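Local coordinates for pyridoxal phosphate homeostasis protein (Bifidobacterium adolescentis ATCC 15703, PDB 3CPG) that probably binds pyridoxal 5'-phosphate and takes part in keeping the cell's supply of this cofactor in balance, at residues A[52-56]-A[264-268]. Sequence-based numbering, arbitrary orientation.
Sequences LLAAT and GTAIF. With ACT (acetate ion), chain B.
Ala55, the last residue of strand 51-55, lies beside Gly264, their CA atoms 4.6 Å apart, just where the chain leaves the neighbouring parallel strand 260-263 and turns; Gly264 O takes bonds from both Ile267 N and Phe268 N and closes that turn. Ile267 directs its CG1 branch back at the strand, and the extended chain (chi2 174°) brings CD1 to 3.8 Å from Ala54 CB, with Leu52 CD1 a little farther off; a long branched residue suits this place, one branch reaching the small Ala54 and the other covering a ring. That other branch, CG2, sits 3.6 Å above the centre of the Phe268 ring, a CH-pi-like contact on one face. With CG beside its own backbone N (chi1 -58°), Phe268 reaches the strand end: CE2 lies 3.5 Å from Ala55 O, which meets the ring edge near its plane, while the CG2 methyl of Thr56 approaches CZ obliquely at 4.1 Å. Threonine suits the site because its methyl packs on the ring while its OG1 is hydrogen-bonded to Glu77. Gly264, without a side chain, fits close beside Ala55, its CA 3.7 Å from Ala55 O. Gly264 N and Thr265 N each give a nearly straight 2.9 Å bond to an acetate ion, probably from the crystallisation liquor, to OXT and O respectively, and Thr247 OG1 binds it too. Backbone N-H groups at the C-terminal ends of parallel strands often bind phosphate in TIM barrels; with the predicted cofactor lysine, Lys57, following Thr56, the acetate probably marks the phosphate site, as in fold-type III pyridoxal phosphate enzymes related to alanine racemase.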
loop_
_atom_site.group_PDB
_atom_site.type_symbol
_atom_site.label_atom_id
_atom_site.label_comp_id
_atom_site.label_asym_id
_atom_site.label_seq_id
_atom_site.Cartn_x
_atom_site.Cartn_y
_atom_site.Cartn_z
ATOM N N LEU A 52 -8.415 0.003 4.345
ATOM C CA LEU A 52 -7.397 0.387 5.306
ATOM C C LEU A 52 -6.191 -0.536 5.245
ATOM O O LEU A 52 -6.325 -1.756 5.376
ATOM C CB LEU A 52 -7.972 0.358 6.725
ATOM C CG LEU A 52 -6.979 0.441 7.890
ATOM C CD1 LEU A 52 -6.223 1.772 7.872
ATOM C CD2 LEU A 52 -7.745 0.279 9.198
ATOM N N LEU A 53 -5.020 0.054 5.025
ATOM C CA LEU A 53 -3.772 -0.694 5.009
ATOM C C LEU A 53 -3.031 -0.238 6.249
ATOM O O LEU A 53 -2.803 0.958 6.436
ATOM C CB LEU A 53 -2.924 -0.373 3.768
ATOM C CG LEU A 53 -1.485 -0.932 3.727
ATOM C CD1 LEU A 53 -0.975 -0.877 2.311
ATOM C CD2 LEU A 53 -0.543 -0.135 4.607
ATOM N N ALA A 54 -2.673 -1.177 7.113
ATOM C CA ALA A 54 -1.940 -0.806 8.308
ATOM C C ALA A 54 -0.457 -0.801 7.955
ATOM O O ALA A 54 0.055 -1.784 7.427
ATOM C CB ALA A 54 -2.216 -1.804 9.432
ATOM N N ALA A 55 0.210 0.322 8.208
ATOM C CA ALA A 55 1.642 0.443 7.946
ATOM C C ALA A 55 2.258 -0.189 9.183
ATOM O O ALA A 55 2.210 0.387 10.268
ATOM C CB ALA A 55 2.041 1.912 7.833
ATOM N N THR A 56 2.843 -1.368 9.011
ATOM C CA THR A 56 3.387 -2.116 10.137
ATOM C C THR A 56 4.873 -1.995 10.453
ATOM O O THR A 56 5.402 -2.771 11.255
ATOM C CB THR A 56 3.027 -3.606 9.979
ATOM O OG1 THR A 56 3.418 -4.064 8.675
ATOM C CG2 THR A 56 1.520 -3.800 10.134
ATOM N N GLY A 264 -0.273 4.259 10.068
ATOM C CA GLY A 264 0.645 3.696 11.037
ATOM C C GLY A 264 0.380 4.220 12.437
ATOM O O GLY A 264 -0.172 3.515 13.279
ATOM N N THR A 265 0.754 5.474 12.673
ATOM C CA THR A 265 0.599 6.109 13.979
ATOM C C THR A 265 -0.802 6.079 14.594
ATOM O O THR A 265 -0.951 5.806 15.788
ATOM C CB THR A 265 1.084 7.571 13.922
ATOM O OG1 THR A 265 2.440 7.596 13.461
ATOM C CG2 THR A 265 1.019 8.213 15.292
ATOM N N ALA A 266 -1.829 6.353 13.795
ATOM C CA ALA A 266 -3.190 6.360 14.320
ATOM C C ALA A 266 -3.603 4.996 14.864
ATOM O O ALA A 266 -4.534 4.893 15.665
ATOM C CB ALA A 266 -4.169 6.815 13.244
ATOM N N ILE A 267 -2.906 3.950 14.428
ATOM C CA ILE A 267 -3.205 2.593 14.871
ATOM C C ILE A 267 -2.295 2.132 16.000
ATOM O O ILE A 267 -2.763 1.685 17.051
ATOM C CB ILE A 267 -3.058 1.575 13.711
ATOM C CG1 ILE A 267 -4.170 1.788 12.682
ATOM C CG2 ILE A 267 -3.089 0.142 14.258
ATOM C CD1 ILE A 267 -4.027 0.932 11.444
ATOM N N PHE A 268 -0.994 2.250 15.772
ATOM C CA PHE A 268 0.006 1.806 16.731
ATOM C C PHE A 268 0.531 2.884 17.675
ATOM O O PHE A 268 1.261 2.569 18.621
ATOM C CB PHE A 268 1.170 1.180 15.963
ATOM C CG PHE A 268 0.763 0.021 15.102
ATOM C CD1 PHE A 268 0.363 -1.182 15.679
ATOM C CD2 PHE A 268 0.756 0.134 13.714
ATOM C CE1 PHE A 268 -0.040 -2.259 14.886
ATOM C CE2 PHE A 268 0.356 -0.936 12.914
ATOM C CZ PHE A 268 -0.044 -2.137 13.504
HETATM C C ACT B . 1.291 7.394 9.665
HETATM O O ACT B . 1.958 6.663 10.375
HETATM O OXT ACT B . 0.182 7.043 9.298
HETATM C CH3 ACT B . 1.841 8.733 9.239
#